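PDB 6HVG: alternansucrase from Leuconostoc mesenteroides, which belongs to glycoside hydrolase family 70, whose large multidomain members are built round a circularly permuted TIM barrel, and holds a calcium ion in this model. Local coordinates for residues A[568-576]-A[1174-1182]; A[546-555]-A[1243-1251]. All blocks are in the same frame, centred on the assembly; numbering follows the deposited sequence.

Interaction 1. Residues A[568-576]-A[1174-1182]. With CA (calcium ion), chain C.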
loop_
_atom_site.group_PDB
_atom_site.type_symbol
_atom_site.label_atom_id
_atom_site.label_comp_id
_atom_site.label_asym_id
_atom_site.label_seq_id
_atom_site.Cartn_x
_atom_site.Cartn_y
_atom_site.Cartn_z
ATOM N N THR A 568 10.165 -12.455 -16.199
ATOM C CA THR A 568 11.107 -11.326 -16.318
ATOM C C THR A 568 10.430 -9.969 -16.579
ATOM O O THR A 568 11.109 -8.945 -16.658
ATOM C CB THR A 568 12.127 -11.570 -17.450
ATOM O OG1 THR A 568 11.481 -11.378 -18.710
ATOM C CG2 THR A 568 12.715 -12.992 -17.385
ATOM N N THR A 569 9.107 -9.970 -16.741
ATOM C CA THR A 569 8.340 -8.756 -17.027
ATOM C C THR A 569 7.410 -8.425 -15.865
ATOM O O THR A 569 7.359 -9.148 -14.853
ATOM C CB THR A 569 7.474 -8.943 -18.286
ATOM O OG1 THR A 569 6.410 -9.866 -18.002
ATOM C CG2 THR A 569 8.294 -9.475 -19.452
ATOM N N ASP A 570 6.663 -7.331 -16.004
ATOM C CA ASP A 570 5.666 -6.960 -14.989
ATOM C C ASP A 570 4.450 -7.888 -14.985
ATOM O O ASP A 570 3.624 -7.823 -14.082
ATOM C CB ASP A 570 5.237 -5.499 -15.152
ATOM C CG ASP A 570 6.142 -4.530 -14.392
ATOM O OD1 ASP A 570 6.986 -4.971 -13.581
ATOM O OD2 ASP A 570 6.002 -3.311 -14.606
ATOM N N GLY A 571 4.351 -8.758 -15.992
ATOM C CA GLY A 571 3.344 -9.806 -16.025
ATOM C C GLY A 571 3.564 -10.938 -15.042
ATOM O O GLY A 571 2.741 -11.828 -14.919
ATOM N N LYS A 572 4.695 -10.948 -14.363
ATOM C CA LYS A 572 4.866 -11.862 -13.249
ATOM C C LYS A 572 3.964 -11.380 -12.145
ATOM O O LYS A 572 3.899 -10.177 -11.864
ATOM C CB LYS A 572 6.312 -11.875 -12.745
ATOM C CG LYS A 572 6.583 -12.954 -11.711
ATOM C CD LYS A 572 7.936 -12.760 -11.033
ATOM C CE LYS A 572 8.316 -13.980 -10.220
ATOM N NZ LYS A 572 9.567 -13.724 -9.504
ATOM N N GLY A 573 3.292 -12.320 -11.501
ATOM C CA GLY A 573 2.328 -11.984 -10.474
ATOM C C GLY A 573 2.955 -11.429 -9.221
ATOM O O GLY A 573 4.073 -11.806 -8.860
ATOM N N SER A 574 2.230 -10.538 -8.552
ATOM C CA SER A 574 2.625 -10.029 -7.261
ATOM C C SER A 574 2.220 -11.066 -6.231
ATOM O O SER A 574 1.122 -11.008 -5.709
ATOM C CB SER A 574 1.912 -8.705 -6.995
ATOM O OG SER A 574 2.024 -7.849 -8.129
ATOM N N GLU A 575 3.116 -12.013 -5.961
ATOM C CA GLU A 575 2.857 -13.136 -5.086
ATOM C C GLU A 575 2.701 -12.699 -3.655
ATOM O O GLU A 575 1.958 -13.320 -2.883
ATOM C CB GLU A 575 4.008 -14.137 -5.186
ATOM C CG GLU A 575 3.828 -15.454 -4.412
ATOM C CD GLU A 575 2.629 -16.280 -4.837
ATOM O OE1 GLU A 575 2.676 -16.888 -5.944
ATOM O OE2 GLU A 575 1.654 -16.318 -4.039
ATOM N N PHE A 576 3.378 -11.620 -3.294
ATOM C CA PHE A 576 3.365 -11.167 -1.905
ATOM C C PHE A 576 2.386 -10.053 -1.721
ATOM O O PHE A 576 2.413 -9.091 -2.466
ATOM C CB PHE A 576 4.754 -10.710 -1.489
ATOM C CG PHE A 576 5.765 -11.805 -1.522
ATOM C CD1 PHE A 576 5.939 -12.628 -0.441
ATOM C CD2 PHE A 576 6.480 -12.041 -2.660
ATOM C CE1 PHE A 576 6.850 -13.668 -0.481
ATOM C CE2 PHE A 576 7.394 -13.058 -2.715
ATOM C CZ PHE A 576 7.579 -13.881 -1.623
ATOM N N ARG A 1174 15.344 -9.803 0.681
ATOM C CA ARG A 1174 14.401 -8.676 0.614
ATOM C C ARG A 1174 13.898 -8.489 -0.795
ATOM O O ARG A 1174 14.679 -8.339 -1.719
ATOM C CB ARG A 1174 15.061 -7.406 1.097
ATOM C CG ARG A 1174 14.198 -6.164 1.076
ATOM C CD ARG A 1174 13.230 -6.139 2.253
ATOM N NE ARG A 1174 12.546 -4.866 2.317
ATOM C CZ ARG A 1174 11.596 -4.494 1.462
ATOM N NH1 ARG A 1174 11.177 -5.309 0.484
ATOM N NH2 ARG A 1174 11.045 -3.295 1.592
ATOM N N VAL A 1175 12.574 -8.533 -0.949
ATOM C CA VAL A 1175 11.940 -8.569 -2.271
ATOM C C VAL A 1175 10.768 -7.632 -2.337
ATOM O O VAL A 1175 10.214 -7.235 -1.302
ATOM C CB VAL A 1175 11.390 -9.956 -2.611
ATOM C CG1 VAL A 1175 12.511 -10.937 -2.858
ATOM C CG2 VAL A 1175 10.487 -10.462 -1.497
ATOM N N ASP A 1176 10.393 -7.303 -3.574
ATOM C CA ASP A 1176 9.185 -6.526 -3.856
ATOM C C ASP A 1176 8.002 -7.467 -4.036
ATOM O O ASP A 1176 8.145 -8.685 -3.886
ATOM C CB ASP A 1176 9.383 -5.604 -5.068
ATOM C CG ASP A 1176 9.625 -6.348 -6.378
ATOM O OD1 ASP A 1176 9.311 -7.546 -6.497
ATOM O OD2 ASP A 1176 10.103 -5.716 -7.338
ATOM N N GLU A 1177 6.827 -6.921 -4.313
ATOM C CA GLU A 1177 5.616 -7.748 -4.370
ATOM C C GLU A 1177 5.704 -8.934 -5.319
ATOM O O GLU A 1177 5.083 -9.965 -5.064
ATOM C CB GLU A 1177 4.418 -6.895 -4.737
ATOM C CG GLU A 1177 4.449 -6.373 -6.167
ATOM C CD GLU A 1177 3.447 -5.270 -6.370
ATOM O OE1 GLU A 1177 3.592 -4.212 -5.729
ATOM O OE2 GLU A 1177 2.514 -5.484 -7.138
ATOM N N ARG A 1178 6.493 -8.801 -6.385
ATOM C CA ARG A 1178 6.705 -9.898 -7.344
ATOM C C ARG A 1178 7.795 -10.895 -6.960
ATOM O O ARG A 1178 8.105 -11.808 -7.733
ATOM C CB ARG A 1178 7.037 -9.337 -8.732
ATOM C CG ARG A 1178 5.895 -8.576 -9.384
ATOM C CD ARG A 1178 6.276 -8.064 -10.751
ATOM N NE ARG A 1178 5.143 -7.466 -11.431
ATOM C CZ ARG A 1178 4.640 -6.261 -11.163
ATOM N NH1 ARG A 1178 5.163 -5.494 -10.212
ATOM N NH2 ARG A 1178 3.574 -5.825 -11.840
ATOM N N GLY A 1179 8.404 -10.722 -5.801
ATOM C CA GLY A 1179 9.470 -11.625 -5.380
ATOM C C GLY A 1179 10.810 -11.404 -6.076
ATOM O O GLY A 1179 11.639 -12.284 -6.120
ATOM N N ASN A 1180 11.009 -10.213 -6.614
ATOM C CA ASN A 1180 12.261 -9.828 -7.218
ATOM C C ASN A 1180 13.073 -9.070 -6.218
ATOM O O ASN A 1180 12.576 -8.209 -5.503
ATOM C CB ASN A 1180 12.036 -8.948 -8.435
ATOM C CG ASN A 1180 11.383 -9.697 -9.565
ATOM O OD1 ASN A 1180 11.640 -10.887 -9.758
ATOM N ND2 ASN A 1180 10.522 -9.006 -10.317
ATOM N N GLN A 1181 14.347 -9.400 -6.173
ATOM C CA GLN A 1181 15.240 -8.814 -5.199
ATOM C C GLN A 1181 15.234 -7.315 -5.399
ATOM O O GLN A 1181 15.271 -6.865 -6.550
ATOM C CB GLN A 1181 16.627 -9.402 -5.445
ATOM C CG GLN A 1181 17.700 -8.958 -4.496
ATOM C CD GLN A 1181 18.988 -9.704 -4.718
ATOM O OE1 GLN A 1181 18.992 -10.918 -4.897
ATOM N NE2 GLN A 1181 20.099 -8.989 -4.639
ATOM N N LEU A 1182 15.183 -6.547 -4.307
ATOM C CA LEU A 1182 15.272 -5.077 -4.416
ATOM C C LEU A 1182 16.610 -4.734 -5.028
ATOM O O LEU A 1182 17.578 -5.459 -4.820
ATOM C CB LEU A 1182 15.128 -4.365 -3.068
ATOM C CG LEU A 1182 13.745 -4.154 -2.455
ATOM C CD1 LEU A 1182 13.872 -3.287 -1.211
ATOM C CD2 LEU A 1182 12.737 -3.525 -3.399
HETATM CA CA CA C . 0.886 -15.180 -2.498
HETATM O O HOH W 1 0.008 -17.207 -1.638
#

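Interaction 2. Residues A[546-555]-A[1243-1251]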
loop_
_atom_site.group_PDB
_atom_site.type_symbol
_atom_site.label_atom_id
_atom_site.label_comp_id
_atom_site.label_asym_id
_atom_site.label_seq_id
_atom_site.Cartn_x
_atom_site.Cartn_y
_atom_site.Cartn_z
ATOM N N ASN A 546 15.228 -27.276 7.675
ATOM C CA ASN A 546 13.813 -27.402 8.102
ATOM C C ASN A 546 12.883 -26.540 7.259
ATOM O O ASN A 546 11.698 -26.822 7.108
ATOM C CB ASN A 546 13.636 -26.993 9.575
ATOM C CG ASN A 546 14.499 -27.808 10.520
ATOM O OD1 ASN A 546 15.073 -28.825 10.134
ATOM N ND2 ASN A 546 14.572 -27.376 11.758
ATOM N N THR A 547 13.460 -25.474 6.723
ATOM C CA THR A 547 12.776 -24.441 5.987
ATOM C C THR A 547 12.816 -24.664 4.480
ATOM O O THR A 547 12.222 -23.910 3.724
ATOM C CB THR A 547 13.444 -23.126 6.359
ATOM O OG1 THR A 547 13.001 -22.778 7.682
ATOM C CG2 THR A 547 13.119 -22.008 5.363
ATOM N N ASP A 548 13.483 -25.723 4.041
ATOM C CA ASP A 548 13.656 -25.998 2.621
ATOM C C ASP A 548 12.297 -26.463 2.091
ATOM O O ASP A 548 11.621 -27.259 2.732
ATOM C CB ASP A 548 14.743 -27.057 2.446
ATOM C CG ASP A 548 15.177 -27.254 1.024
ATOM O OD1 ASP A 548 14.321 -27.492 0.172
ATOM O OD2 ASP A 548 16.391 -27.212 0.755
ATOM N N SER A 549 11.907 -25.968 0.922
ATOM C CA SER A 549 10.607 -26.308 0.336
ATOM C C SER A 549 10.624 -27.462 -0.677
ATOM O O SER A 549 9.607 -27.780 -1.263
ATOM C CB SER A 549 10.039 -25.075 -0.345
ATOM O OG SER A 549 10.561 -24.918 -1.657
ATOM N N GLY A 550 11.776 -28.063 -0.912
ATOM C CA GLY A 550 11.887 -29.153 -1.864
ATOM C C GLY A 550 11.713 -28.708 -3.291
ATOM O O GLY A 550 11.049 -29.388 -4.070
ATOM N N ASN A 551 12.329 -27.574 -3.629
ATOM C CA ASN A 551 12.285 -26.956 -4.957
ATOM C C ASN A 551 10.880 -26.589 -5.431
ATOM O O ASN A 551 10.500 -26.830 -6.570
ATOM C CB ASN A 551 13.029 -27.794 -6.001
ATOM C CG ASN A 551 13.449 -26.962 -7.220
ATOM O OD1 ASN A 551 13.697 -25.752 -7.111
ATOM N ND2 ASN A 551 13.506 -27.601 -8.390
ATOM N N ASN A 552 10.123 -25.975 -4.530
ATOM C CA ASN A 552 8.820 -25.444 -4.840
ATOM C C ASN A 552 8.992 -23.928 -4.837
ATOM O O ASN A 552 9.944 -23.422 -5.424
ATOM C CB ASN A 552 7.806 -25.943 -3.824
ATOM C CG ASN A 552 7.492 -27.411 -4.016
ATOM O OD1 ASN A 552 6.939 -27.801 -5.038
ATOM N ND2 ASN A 552 7.838 -28.226 -3.044
ATOM N N ARG A 553 8.080 -23.201 -4.197
ATOM C CA ARG A 553 8.117 -21.745 -4.178
ATOM C C ARG A 553 8.259 -21.078 -5.554
ATOM O O ARG A 553 9.101 -20.205 -5.733
ATOM C CB ARG A 553 9.237 -21.255 -3.257
ATOM C CG ARG A 553 9.085 -21.690 -1.807
ATOM C CD ARG A 553 10.287 -21.259 -1.021
ATOM N NE ARG A 553 10.097 -21.451 0.412
ATOM C CZ ARG A 553 11.008 -21.954 1.241
ATOM N NH1 ARG A 553 12.200 -22.325 0.788
ATOM N NH2 ARG A 553 10.718 -22.083 2.531
ATOM N N LYS A 554 7.424 -21.470 -6.512
ATOM C CA LYS A 554 7.277 -20.724 -7.772
ATOM C C LYS A 554 6.427 -19.503 -7.513
ATOM O O LYS A 554 5.259 -19.619 -7.135
ATOM C CB LYS A 554 6.612 -21.559 -8.855
ATOM C CG LYS A 554 7.385 -22.824 -9.195
ATOM C CD LYS A 554 6.472 -23.894 -9.734
ATOM C CE LYS A 554 7.163 -25.249 -9.844
ATOM N NZ LYS A 554 7.766 -25.381 -11.191
ATOM N N LEU A 555 7.021 -18.338 -7.707
ATOM C CA LEU A 555 6.367 -17.095 -7.381
ATOM C C LEU A 555 5.704 -16.470 -8.587
ATOM O O LEU A 555 6.209 -16.577 -9.708
ATOM C CB LEU A 555 7.408 -16.144 -6.844
ATOM C CG LEU A 555 8.205 -16.631 -5.618
ATOM C CD1 LEU A 555 9.155 -15.551 -5.105
ATOM C CD2 LEU A 555 7.321 -17.101 -4.488
ATOM N N TRP A 1243 1.253 -25.675 10.189
ATOM C CA TRP A 1243 2.015 -24.851 9.254
ATOM C C TRP A 1243 3.436 -24.661 9.758
ATOM O O TRP A 1243 3.683 -24.663 10.949
ATOM C CB TRP A 1243 1.364 -23.476 9.054
ATOM C CG TRP A 1243 0.084 -23.539 8.324
ATOM C CD1 TRP A 1243 -1.175 -23.401 8.849
ATOM C CD2 TRP A 1243 -0.089 -23.793 6.938
ATOM N NE1 TRP A 1243 -2.117 -23.552 7.866
ATOM C CE2 TRP A 1243 -1.475 -23.803 6.683
ATOM C CE3 TRP A 1243 0.790 -24.009 5.881
ATOM C CZ2 TRP A 1243 -1.993 -24.030 5.411
ATOM C CZ3 TRP A 1243 0.263 -24.228 4.602
ATOM C CH2 TRP A 1243 -1.105 -24.238 4.388
ATOM N N SER A 1244 4.358 -24.485 8.823
ATOM C CA SER A 1244 5.731 -24.122 9.121
ATOM C C SER A 1244 6.342 -23.488 7.876
ATOM O O SER A 1244 5.733 -23.497 6.823
ATOM C CB SER A 1244 6.515 -25.336 9.580
ATOM O OG SER A 1244 6.605 -26.279 8.549
ATOM N N ALA A 1245 7.541 -22.936 8.009
ATOM C CA ALA A 1245 8.151 -22.107 6.975
ATOM C C ALA A 1245 8.281 -22.812 5.638
ATOM O O ALA A 1245 8.195 -22.175 4.597
ATOM C CB ALA A 1245 9.525 -21.624 7.429
ATOM N N LYS A 1246 8.490 -24.124 5.649
ATOM C CA LYS A 1246 8.691 -24.848 4.400
ATOM C C LYS A 1246 7.492 -24.759 3.451
ATOM O O LYS A 1246 7.637 -24.963 2.253
ATOM C CB LYS A 1246 9.097 -26.306 4.662
ATOM C CG LYS A 1246 8.080 -27.176 5.398
ATOM C CD LYS A 1246 8.597 -28.600 5.490
ATOM C CE LYS A 1246 7.779 -29.440 6.441
ATOM N NZ LYS A 1246 8.415 -30.770 6.640
ATOM N N TYR A 1247 6.312 -24.453 3.988
ATOM C CA TYR A 1247 5.118 -24.277 3.182
ATOM C C TYR A 1247 4.824 -22.814 2.843
ATOM O O TYR A 1247 3.780 -22.501 2.266
ATOM C CB TYR A 1247 3.927 -24.917 3.897
ATOM C CG TYR A 1247 4.048 -26.418 4.083
ATOM C CD1 TYR A 1247 4.345 -27.250 3.008
ATOM C CD2 TYR A 1247 3.834 -27.011 5.321
ATOM C CE1 TYR A 1247 4.447 -28.619 3.166
ATOM C CE2 TYR A 1247 3.939 -28.387 5.488
ATOM C CZ TYR A 1247 4.249 -29.186 4.400
ATOM O OH TYR A 1247 4.362 -30.555 4.519
ATOM N N MET A 1248 5.770 -21.931 3.119
ATOM C CA MET A 1248 5.568 -20.494 2.925
ATOM C C MET A 1248 6.537 -19.929 1.897
ATOM O O MET A 1248 7.668 -20.373 1.798
ATOM C CB MET A 1248 5.777 -19.744 4.253
ATOM C CG MET A 1248 4.861 -20.181 5.389
ATOM S SD MET A 1248 3.170 -19.639 5.187
ATOM C CE MET A 1248 2.370 -20.629 6.420
ATOM N N ASN A 1249 6.086 -18.924 1.156
ATOM C CA ASN A 1249 6.939 -18.170 0.258
ATOM C C ASN A 1249 7.699 -17.090 0.988
ATOM O O ASN A 1249 8.825 -16.759 0.618
ATOM C CB ASN A 1249 6.109 -17.517 -0.838
ATOM C CG ASN A 1249 5.539 -18.523 -1.821
ATOM O OD1 ASN A 1249 6.096 -19.597 -2.022
ATOM N ND2 ASN A 1249 4.406 -18.179 -2.426
ATOM N N GLY A 1250 7.100 -16.523 2.020
ATOM C CA GLY A 1250 7.774 -15.471 2.754
ATOM C C GLY A 1250 6.897 -14.783 3.760
ATOM O O GLY A 1250 5.919 -15.363 4.242
ATOM N N THR A 1251 7.279 -13.558 4.104
ATOM C CA THR A 1251 6.616 -12.790 5.140
ATOM C C THR A 1251 6.803 -11.301 4.864
ATOM O O THR A 1251 7.703 -10.902 4.149
ATOM C CB THR A 1251 7.185 -13.106 6.543
ATOM O OG1 THR A 1251 6.597 -12.224 7.507
ATOM C CG2 THR A 1251 8.685 -12.915 6.585
HETATM O O HOH W 2 9.443 -25.302 8.015
HETATM O O HOH W 3 4.029 -20.101 -4.565
#

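Interaction 1. Residues A[568-576]-A[1174-1182]
Ser574 and Arg1178, whose CA atoms lie 4.1 Å apart, mark where an inverse gamma turn centred on Ser574 meets the type I turn Asp1176-Gly1179 that follows strand 1166-1175, part of an antiparallel sheet consistent with domain B of family 70 proteins. A nearly straight backbone bond joins the segments: Phe576 N donates to Glu1177 O (3.0 Å, 170°), which also sits at the edge of the Phe576 ring, near its plane. Arg1178, its chain straight out to NE, grips Asp570 O side-on, with NH2 at 3.0 Å in the carbonyl plane, on a lone pair, and NE at 3.1 Å from above that plane. Asp570 OD1 lies over one face of the guanidinium, the two planes 27° apart, in a long salt bridge of charges alone; Ser574 OG lies over the opposite face. That hydroxyl donates to the anti lone pair of Glu1177 OE2 (2.6 Å), while Glu1177 OE1 is held by Leu527 N. The straight chain of Lys572 carries NZ to Arg1178 O at 3.0 Å. At the end of the gamma turn Glu575, bent at chi2 (60°), chelates the calcium ion through O at 2.2 Å and OE2 at 2.1 Å.

Interaction 2. Residues A[546-555]-A[1243-1251]
Arg553 lies with the edge of its guanidinium toward the backbone of residues 1245-1248, at the start of strand 1248-1252, an inner strand of a six-stranded antiparallel sheet, probably domain B. CG stands anti to the carbonyl carbon (chi1 -61°) and the chain runs straight on, so that Arg553 NE donates to Met1248 O at 3.0 Å and 168°. In the same guanidinium plane Arg553 NH2 reaches Ala1245 O at 3.3 Å, from the carbonyl face opposite to that used by Met1248 N. Arg553 NH2 also donates to Thr547 O at 2.7 Å, closing the loop on itself, so that one nitrogen serves both segments, and NH1 makes a salt bridge with Asp539. Ser549 CB rests over one face of the group, toward its rim, while Ser549 OG turns to Asp539. The Asn1249 and Arg553 side chains run antiparallel alongside each other, the amide turned 64° from the guanidinium and Asn1249 OD1 lying 3.7 Å from Arg553 CG. Leu555 passes in like fashion, CD2 touching Asn1249 CG at 3.5 Å. Toward residue 546, Lys1246 CB packs against Asp548 O (3.3 Å) and Asn546 O, and a water accepts from Lys1246 N and Ser1244 OG and donates to Asn546 O. Asn1249 ND2 donates a hydrogen bond to Asp581 OD2 and another to a second water at 2.9 Å, which in turn donates to Lys554 O at 2.9 Å.

Overall arrangement
Interactions 1 and 2, their centres about 16 Å apart, fasten two parts of one long loop between strands 534-537 and 580-582 to chain some 600 to 700 residues farther on. Their partner strands, 1166-1175 and 1248-1252, flank strand 534-537 in the same sheet. The contacts meet beside the calcium ion: Glu575 CG packs on Asn1249 ND2 at 3.4 Å, and Phe576 CE1 on Gly1250 N at 3.8 Å. Glu575 of interaction 1 binds the metal directly, with Asp581, Asn625 and Asp1159. Asn1249 of interaction 2, its side chain about 5 Å from the ion, is a second-shell residue through its bond to the ligand Asp581.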